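PDB 4RY1: periplasmic solute binding protein from Pectobacterium atrosepticum, which probably binds a sugar in the periplasm and delivers it to an ABC-type transporter for uptake into the cell. Local coordinates for residues D77-L89 / I292-M306. Sequence-based numbering, arbitrary orientation.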
ATOM      1  N   ASP A  77       2.763  15.961 -17.485  1.00 17.17           N
ATOM      2  CA  ASP A  77       2.162  17.292 -17.489  1.00 21.37           C
ATOM      3  C   ASP A  77       1.739  17.747 -16.102  1.00 18.73           C
ATOM      4  O   ASP A  77       1.526  18.932 -15.886  1.00 20.60           O
ATOM      5  CB  ASP A  77       0.905  17.331 -18.359  1.00 21.77           C
ATOM      6  CG  ASP A  77       1.176  17.051 -19.823  1.00 34.64           C
ATOM      7  OD1 ASP A  77       2.296  17.333 -20.305  1.00 36.01           O
ATOM      8  OD2 ASP A  77       0.240  16.582 -20.520  1.00 58.04           O
ATOM      9  N   GLY A  78       1.589  16.808 -15.173  1.00 15.72           N
ATOM     10  CA  GLY A  78       1.088  17.134 -13.856  1.00 17.13           C
ATOM     11  C   GLY A  78      -0.415  17.296 -13.833  1.00 16.92           C
ATOM     12  O   GLY A  78      -1.107  17.298 -14.855  1.00 18.42           O
ATOM     13  N   PHE A  79      -0.897  17.409 -12.618  1.00 13.63           N
ATOM     14  CA  PHE A  79      -2.295  17.619 -12.336  1.00 13.28           C
ATOM     15  C   PHE A  79      -2.563  19.085 -12.005  1.00 14.22           C
ATOM     16  O   PHE A  79      -1.628  19.918 -11.882  1.00 15.53           O
ATOM     17  CB  PHE A  79      -2.726  16.664 -11.220  1.00 13.31           C
ATOM     18  CG  PHE A  79      -2.647  15.213 -11.619  1.00 12.24           C
ATOM     19  CD1 PHE A  79      -3.474  14.695 -12.617  1.00 14.87           C
ATOM     20  CD2 PHE A  79      -1.709  14.367 -11.058  1.00 14.14           C
ATOM     21  CE1 PHE A  79      -3.388  13.376 -13.008  1.00 15.08           C
ATOM     22  CE2 PHE A  79      -1.638  13.033 -11.447  1.00 14.56           C
ATOM     23  CZ  PHE A  79      -2.483  12.538 -12.417  1.00 14.64           C
ATOM     24  N   TYR A  80      -3.842  19.419 -11.863  1.00 12.28           N
ATOM     25  CA  TYR A  80      -4.197  20.741 -11.394  1.00 13.52           C
ATOM     26  C   TYR A  80      -3.581  20.990 -10.010  1.00 14.24           C
ATOM     27  O   TYR A  80      -3.695  20.144  -9.107  1.00 15.02           O
ATOM     28  CB  TYR A  80      -5.707  20.881 -11.364  1.00 13.27           C
ATOM     29  CG  TYR A  80      -6.222  22.211 -10.878  1.00 12.80           C
ATOM     30  CD1 TYR A  80      -6.520  23.227 -11.779  1.00 15.36           C
ATOM     31  CD2 TYR A  80      -6.493  22.435  -9.520  1.00 15.24           C
ATOM     32  CE1 TYR A  80      -7.033  24.440 -11.353  1.00 15.76           C
ATOM     33  CE2 TYR A  80      -6.987  23.641  -9.089  1.00 15.87           C
ATOM     34  CZ  TYR A  80      -7.269  24.641 -10.008  1.00 16.01           C
ATOM     35  OH  TYR A  80      -7.794  25.821  -9.525  1.00 17.99           O
ATOM     36  N   ASP A  81      -2.959  22.149  -9.847  1.00 14.19           N
ATOM     37  CA  ASP A  81      -2.285  22.485  -8.592  1.00 13.53           C
ATOM     38  C   ASP A  81      -3.302  22.789  -7.492  1.00 14.11           C
ATOM     39  O   ASP A  81      -3.937  23.851  -7.467  1.00 14.14           O
ATOM     40  CB  ASP A  81      -1.368  23.677  -8.813  1.00 14.20           C
ATOM     41  CG  ASP A  81      -0.617  24.106  -7.579  1.00 16.02           C
ATOM     42  OD1 ASP A  81      -0.714  23.458  -6.514  1.00 15.32           O
ATOM     43  OD2 ASP A  81       0.078  25.148  -7.698  1.00 19.77           O
ATOM     44  N   LEU A  82      -3.431  21.851  -6.554  1.00 12.76           N
ATOM     45  CA  LEU A  82      -4.440  21.976  -5.488  1.00 12.85           C
ATOM     46  C   LEU A  82      -4.214  23.139  -4.523  1.00 13.82           C
ATOM     47  O   LEU A  82      -5.146  23.557  -3.846  1.00 14.86           O
ATOM     48  CB  LEU A  82      -4.557  20.690  -4.690  1.00 12.91           C
ATOM     49  CG  LEU A  82      -4.973  19.444  -5.479  1.00 12.28           C
ATOM     50  CD1 LEU A  82      -5.109  18.275  -4.521  1.00 12.54           C
ATOM     51  CD2 LEU A  82      -6.279  19.614  -6.227  1.00 13.01           C
ATOM     52  N   ASN A  83      -3.000  23.692  -4.494  1.00 13.43           N
ATOM     53  CA  ASN A  83      -2.784  24.921  -3.723  1.00 13.98           C
ATOM     54  C   ASN A  83      -3.665  26.064  -4.224  1.00 16.39           C
ATOM     55  O   ASN A  83      -3.958  26.976  -3.463  1.00 18.90           O
ATOM     56  CB  ASN A  83      -1.305  25.362  -3.698  1.00 15.94           C
ATOM     57  CG  ASN A  83      -0.382  24.352  -3.028  1.00 15.33           C
ATOM     58  OD1 ASN A  83       0.753  24.085  -3.506  1.00 19.42           O
ATOM     59  ND2 ASN A  83      -0.816  23.826  -1.916  1.00 16.03           N
ATOM     60  N   LYS A  84      -4.084  26.008  -5.492  1.00 15.67           N
ATOM     61  CA  LYS A  84      -5.032  26.994  -6.047  1.00 15.75           C
ATOM     62  C   LYS A  84      -6.439  26.923  -5.444  1.00 17.52           C
ATOM     63  O   LYS A  84      -7.229  27.845  -5.614  1.00 20.33           O
ATOM     64  CB  LYS A  84      -5.119  26.864  -7.567  1.00 17.18           C
ATOM     65  CG  LYS A  84      -3.830  27.184  -8.273  1.00 22.38           C
ATOM     66  CD  LYS A  84      -4.032  26.907  -9.748  1.00 28.27           C
ATOM     67  CE  LYS A  84      -2.854  27.258 -10.615  1.00 29.96           C
ATOM     68  NZ  LYS A  84      -3.322  27.033 -12.010  1.00 37.33           N
ATOM     69  N   GLN A  85      -6.742  25.824  -4.752  1.00 16.43           N
ATOM     70  CA  GLN A  85      -8.032  25.642  -4.088  1.00 17.33           C
ATOM     71  C   GLN A  85      -7.846  25.401  -2.601  1.00 18.46           C
ATOM     72  O   GLN A  85      -8.621  24.681  -1.969  1.00 17.83           O
ATOM     73  CB  GLN A  85      -8.798  24.498  -4.735  1.00 17.36           C
ATOM     74  CG  GLN A  85      -9.094  24.739  -6.205  1.00 17.13           C
ATOM     75  CD  GLN A  85     -10.078  25.869  -6.507  1.00 19.75           C
ATOM     76  OE1 GLN A  85     -10.124  26.356  -7.647  1.00 24.47           O
ATOM     77  NE2 GLN A  85     -10.877  26.267  -5.533  1.00 22.22           N
ATOM     78  N   LYS A  86      -6.815  26.028  -2.041  1.00 19.14           N
ATOM     79  CA  LYS A  86      -6.494  25.871  -0.617  1.00 21.39           C
ATOM     80  C   LYS A  86      -7.703  26.078   0.300  1.00 19.61           C
ATOM     81  O   LYS A  86      -7.908  25.310   1.247  1.00 21.77           O
ATOM     82  CB  LYS A  86      -5.352  26.811  -0.199  1.00 35.45           C
ATOM     83  CG  LYS A  86      -5.199  26.887   1.315  1.00 72.35           C
ATOM     84  CD  LYS A  86      -3.810  27.281   1.785  1.00 84.43           C
ATOM     85  CE  LYS A  86      -3.365  26.387   2.941  1.00137.85           C
ATOM     86  NZ  LYS A  86      -2.063  25.703   2.693  1.00 93.83           N
ATOM     87  N   ASP A  87      -8.483  27.123   0.046  1.00 20.06           N
ATOM     88  CA  ASP A  87      -9.605  27.462   0.942  1.00 21.67           C
ATOM     89  C   ASP A  87     -10.774  26.482   0.841  1.00 20.95           C
ATOM     90  O   ASP A  87     -11.330  26.045   1.858  1.00 22.49           O
ATOM     91  CB  ASP A  87     -10.086  28.892   0.699  1.00 25.33           C
ATOM     92  CG  ASP A  87      -9.052  29.927   1.090  1.00 42.38           C
ATOM     93  OD1 ASP A  87      -8.288  29.679   2.044  1.00 35.69           O
ATOM     94  OD2 ASP A  87      -8.999  30.986   0.435  1.00 66.84           O
ATOM     95  N   ILE A  88     -11.135  26.131  -0.386  1.00 17.67           N
ATOM     96  CA  ILE A  88     -12.207  25.158  -0.617  1.00 16.79           C
ATOM     97  C   ILE A  88     -11.825  23.800  -0.024  1.00 16.09           C
ATOM     98  O   ILE A  88     -12.639  23.157   0.651  1.00 17.65           O
ATOM     99  CB  ILE A  88     -12.542  25.022  -2.120  1.00 18.46           C
ATOM    100  CG1 ILE A  88     -13.182  26.302  -2.664  1.00 25.57           C
ATOM    101  CG2 ILE A  88     -13.455  23.814  -2.368  1.00 18.21           C
ATOM    102  CD1 ILE A  88     -14.628  26.495  -2.300  1.00 31.65           C
ATOM    103  N   LEU A  89     -10.583  23.384  -0.247  1.00 15.71           N
ATOM    104  CA  LEU A  89     -10.115  22.093   0.276  1.00 15.16           C
ATOM    105  C   LEU A  89      -9.821  22.090   1.783  1.00 18.90           C
ATOM    106  O   LEU A  89      -9.754  21.044   2.404  1.00 21.59           O
ATOM    107  CB  LEU A  89      -8.875  21.621  -0.487  1.00 14.66           C
ATOM    108  CG  LEU A  89      -9.100  21.308  -1.971  1.00 15.19           C
ATOM    109  CD1 LEU A  89      -7.773  21.157  -2.691  1.00 15.90           C
ATOM    110  CD2 LEU A  89      -9.975  20.067  -2.108  1.00 14.98           C
ATOM    111  N   ILE A 292      -7.113  16.478  -9.318  1.00 11.07           N
ATOM    112  CA  ILE A 292      -7.967  17.188 -10.280  1.00 10.26           C
ATOM    113  C   ILE A 292      -7.249  17.263 -11.643  1.00 11.52           C
ATOM    114  O   ILE A 292      -6.061  17.533 -11.708  1.00 12.32           O
ATOM    115  CB  ILE A 292      -8.327  18.598  -9.785  1.00 11.23           C
ATOM    116  CG1 ILE A 292      -9.123  18.510  -8.480  1.00 11.76           C
ATOM    117  CG2 ILE A 292      -9.097  19.388 -10.835  1.00 13.32           C
ATOM    118  CD1 ILE A 292      -9.439  19.847  -7.825  1.00 13.03           C
ATOM    119  N   SER A 293      -8.015  17.030 -12.704  0.50 12.37           N
ATOM    120  CA  SER A 293      -7.498  17.085 -14.069  0.50 14.09           C
ATOM    121  C   SER A 293      -6.891  18.436 -14.351  0.50 15.21           C
ATOM    122  O   SER A 293      -7.487  19.453 -14.024  0.50 15.24           O
ATOM    123  CB  SER A 293      -8.600  16.851 -15.090  0.50 15.94           C
ATOM    124  OG  SER A 293      -8.129  17.176 -16.398  0.50 19.18           O
ATOM    125  N   LYS A 294      -5.722  18.423 -14.995  1.00 16.70           N
ATOM    126  CA  LYS A 294      -4.963  19.639 -15.262  1.00 20.16           C
ATOM    127  C   LYS A 294      -5.853  20.634 -15.984  1.00 17.32           C
ATOM    128  O   LYS A 294      -5.809  21.828 -15.683  1.00 20.92           O
ATOM    129  CB  LYS A 294      -3.672  19.366 -16.063  1.00 21.94           C
ATOM    130  CG  LYS A 294      -2.654  20.520 -15.961  1.00 33.52           C
ATOM    131  CD  LYS A 294      -1.411  20.336 -16.818  1.00 38.59           C
ATOM    132  CE  LYS A 294      -0.299  21.327 -16.438  1.00 35.89           C
ATOM    133  NZ  LYS A 294       0.945  21.128 -17.237  1.00 36.65           N
ATOM    134  N   ASN A 295      -6.658  20.139 -16.933  1.00 16.27           N
ATOM    135  CA  ASN A 295      -7.501  21.014 -17.744  1.00 26.44           C
ATOM    136  C   ASN A 295      -9.001  20.869 -17.498  1.00 23.66           C
ATOM    137  O   ASN A 295      -9.816  21.161 -18.369  1.00 25.66           O
ATOM    138  CB  ASN A 295      -7.179  20.796 -19.224  1.00 22.81           C
ATOM    139  CG  ASN A 295      -5.689  20.865 -19.506  1.00 23.28           C
ATOM    140  OD1 ASN A 295      -5.079  19.883 -19.935  1.00 36.18           O
ATOM    141  ND2 ASN A 295      -5.090  22.012 -19.238  1.00 23.47           N
ATOM    142  N   SER A 296      -9.375  20.434 -16.296  1.00 19.11           N
ATOM    143  CA  SER A 296     -10.799  20.454 -15.916  1.00 16.93           C
ATOM    144  C   SER A 296     -11.401  21.834 -16.149  1.00 16.10           C
ATOM    145  O   SER A 296     -10.769  22.839 -15.830  1.00 16.96           O
ATOM    146  CB  SER A 296     -10.955  20.142 -14.430  1.00 15.59           C
ATOM    147  OG  SER A 296     -12.317  20.196 -13.999  1.00 16.11           O
ATOM    148  N   LYS A 297     -12.652  21.859 -16.627  1.00 17.41           N
ATOM    149  CA  LYS A 297     -13.409  23.114 -16.798  1.00 18.32           C
ATOM    150  C   LYS A 297     -14.021  23.598 -15.487  1.00 17.49           C
ATOM    151  O   LYS A 297     -14.536  24.707 -15.410  1.00 21.03           O
ATOM    152  CB  LYS A 297     -14.534  22.972 -17.839  1.00 22.82           C
ATOM    153  CG  LYS A 297     -14.078  22.573 -19.233  1.00 29.95           C
ATOM    154  CD  LYS A 297     -15.280  22.333 -20.141  1.00 49.68           C
ATOM    155  CE  LYS A 297     -15.011  21.255 -21.178  1.00 92.25           C
ATOM    156  NZ  LYS A 297     -14.040  21.700 -22.213  1.00 93.61           N
ATOM    157  N   HIS A 298     -13.979  22.736 -14.466  1.00 14.54           N
ATOM    158  CA  HIS A 298     -14.684  22.992 -13.206  1.00 15.68           C
ATOM    159  C   HIS A 298     -13.811  22.610 -11.985  1.00 15.23           C
ATOM    160  O   HIS A 298     -14.244  21.845 -11.124  1.00 14.31           O
ATOM    161  CB  HIS A 298     -15.993  22.179 -13.183  1.00 17.03           C
ATOM    162  CG  HIS A 298     -16.930  22.475 -14.311  1.00 18.76           C
ATOM    163  ND1 HIS A 298     -17.604  23.668 -14.421  1.00 25.05           N
ATOM    164  CD2 HIS A 298     -17.322  21.721 -15.362  1.00 25.42           C
ATOM    165  CE1 HIS A 298     -18.352  23.652 -15.511  1.00 28.41           C
ATOM    166  NE2 HIS A 298     -18.200  22.479 -16.100  1.00 26.23           N
ATOM    167  N   PRO A 299     -12.584  23.141 -11.889  1.00 14.85           N
ATOM    168  CA  PRO A 299     -11.727  22.743 -10.777  1.00 14.68           C
ATOM    169  C   PRO A 299     -12.279  23.121  -9.409  1.00 14.31           C
ATOM    170  O   PRO A 299     -12.076  22.410  -8.442  1.00 15.26           O
ATOM    171  CB  PRO A 299     -10.419  23.498 -11.059  1.00 17.71           C
ATOM    172  CG  PRO A 299     -10.835  24.668 -11.904  1.00 16.88           C
ATOM    173  CD  PRO A 299     -11.892  24.078 -12.789  1.00 16.17           C
ATOM    174  N   LYS A 300     -12.995  24.227  -9.328  1.00 15.01           N
ATOM    175  CA  LYS A 300     -13.609  24.595  -8.066  1.00 14.79           C
ATOM    176  C   LYS A 300     -14.623  23.537  -7.587  1.00 14.00           C
ATOM    177  O   LYS A 300     -14.589  23.098  -6.438  1.00 13.55           O
ATOM    178  CB  LYS A 300     -14.276  25.942  -8.212  1.00 16.69           C
ATOM    179  CG  LYS A 300     -14.915  26.399  -6.942  1.00 21.79           C
ATOM    180  CD  LYS A 300     -15.527  27.762  -7.138  1.00 34.40           C
ATOM    181  CE  LYS A 300     -15.473  28.483  -5.822  1.00 83.29           C
ATOM    182  NZ  LYS A 300     -16.291  27.698  -4.860  1.00 91.52           N
ATOM    183  N   GLU A 301     -15.528  23.141  -8.469  1.00 13.38           N
ATOM    184  CA  GLU A 301     -16.547  22.127  -8.161  1.00 13.39           C
ATOM    185  C   GLU A 301     -15.904  20.770  -7.870  1.00 13.34           C
ATOM    186  O   GLU A 301     -16.335  20.051  -6.961  1.00 12.84           O
ATOM    187  CB  GLU A 301     -17.588  22.041  -9.293  1.00 15.01           C
ATOM    188  CG  GLU A 301     -18.495  23.264  -9.413  1.00 15.63           C
ATOM    189  CD  GLU A 301     -17.933  24.445 -10.184  1.00 20.86           C
ATOM    190  OE1 GLU A 301     -16.802  24.402 -10.719  1.00 18.04           O
ATOM    191  OE2 GLU A 301     -18.663  25.453 -10.222  1.00 32.19           O
ATOM    192  N   ALA A 302     -14.865  20.437  -8.613  1.00 12.86           N
ATOM    193  CA  ALA A 302     -14.084  19.230  -8.331  1.00 11.51           C
ATOM    194  C   ALA A 302     -13.521  19.265  -6.900  1.00 11.57           C
ATOM    195  O   ALA A 302     -13.655  18.300  -6.133  1.00 12.01           O
ATOM    196  CB  ALA A 302     -12.945  19.087  -9.356  1.00 11.87           C
ATOM    197  N   ALA A 303     -12.915  20.384  -6.541  1.00 11.97           N
ATOM    198  CA  ALA A 303     -12.403  20.584  -5.186  1.00 12.58           C
ATOM    199  C   ALA A 303     -13.519  20.525  -4.137  1.00 12.42           C
ATOM    200  O   ALA A 303     -13.310  19.994  -3.036  1.00 12.47           O
ATOM    201  CB  ALA A 303     -11.667  21.900  -5.079  1.00 13.09           C
ATOM    202  N   MET A 304     -14.677  21.103  -4.460  1.00 12.11           N
ATOM    203  CA  MET A 304     -15.832  21.027  -3.541  1.00 11.59           C
ATOM    204  C   MET A 304     -16.227  19.566  -3.279  1.00 11.80           C
ATOM    205  O   MET A 304     -16.570  19.190  -2.157  1.00 12.02           O
ATOM    206  CB  MET A 304     -17.044  21.825  -4.069  1.00 12.61           C
ATOM    207  CG  MET A 304     -16.845  23.334  -4.107  1.00 13.41           C
ATOM    208  SD  MET A 304     -18.089  24.289  -5.083  1.00 11.84           S
ATOM    209  CE  MET A 304     -19.541  23.972  -4.049  1.00 20.15           C
ATOM    210  N   LEU A 305     -16.226  18.741  -4.318  1.00 10.72           N
ATOM    211  CA  LEU A 305     -16.560  17.322  -4.141  1.00 10.99           C
ATOM    212  C   LEU A 305     -15.525  16.626  -3.252  1.00 10.66           C
ATOM    213  O   LEU A 305     -15.846  15.868  -2.329  1.00 11.51           O
ATOM    214  CB  LEU A 305     -16.661  16.619  -5.484  1.00 11.14           C
ATOM    215  CG  LEU A 305     -16.913  15.114  -5.477  1.00 10.84           C
ATOM    216  CD1 LEU A 305     -18.150  14.730  -4.666  1.00 12.35           C
ATOM    217  CD2 LEU A 305     -16.945  14.590  -6.919  1.00 13.20           C
ATOM    218  N   MET A 306     -14.262  16.918  -3.499  1.00 10.53           N
ATOM    219  CA  MET A 306     -13.173  16.345  -2.706  1.00 10.99           C
ATOM    220  C   MET A 306     -13.288  16.765  -1.232  1.00 11.72           C
ATOM    221  O   MET A 306     -13.207  15.920  -0.321  1.00 12.04           O
ATOM    222  CB  MET A 306     -11.813  16.740  -3.262  1.00 11.54           C
ATOM    223  CG  MET A 306     -11.513  16.075  -4.598  1.00 11.18           C
ATOM    224  SD  MET A 306     -10.073  16.783  -5.551  1.00  7.84           S
ATOM    225  CE  MET A 306      -8.800  16.789  -4.280  1.00 13.45           C
TER
HETATM  226  O   HOH W   1      -2.210  19.003 -20.073  1.00 31.82           O
HETATM  227  O   HOH W   2      -4.639  17.623  -8.369  1.00 13.49           O
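Lys294 NZ donates a 2.6 Å hydrogen bond to Asp77 O, in the carbonyl plane and on a lone pair. The contact lies in one alpha/beta lobe of the two-lobed periplasmic binding protein fold. Here strand 284-292 leads through a short loop into helix 299-310, and this run packs against the loop and short helices of 77-89. Extended beyond CG, the Lys294 chain carries its methylenes past Gly78 O before NZ reaches Asp77.

One residue pair ties the backbones together twice. Tyr80 N donates to Ile292 O at 2.9 Å, with an N-H...O angle of 156°, and a water bridges Ile292 N to Tyr80 O. The side chain of Ser293 starts off away from 77-89, and its OG bonds to Glu58, while its O rests against Tyr80 CB. Ser293 also starts a type I turn that ends at Ser296.

The Tyr80 ring leans over the start of the helix. With CG anti to the backbone N (chi1 179°), the Tyr80 side chain runs side by side with Ile292 and carries its ring to Pro299. Pro299 CB sits over one ring face, 3.7 Å from the centroid, in a CH-pi contact. Lys294 O lies at the ring edge.

Further along, the contact is mostly apolar. Ala303 CB touches Ile88 CG2 and Leu89 CD2, and also Gln85 CB. Leu82 spreads its two branches: CD1 meets Met306 CE tip to tip, while CD2 packs on Ile292 CD1 at 3.5 Å. Met306 also rests on Val61 of the neighbouring strand, joining this layer to the sheet. Near the solvent, Lys300 bends at chi4 (-62°) and crosses Ile88, bringing NZ to 3.3 Å from Ile88 CD1.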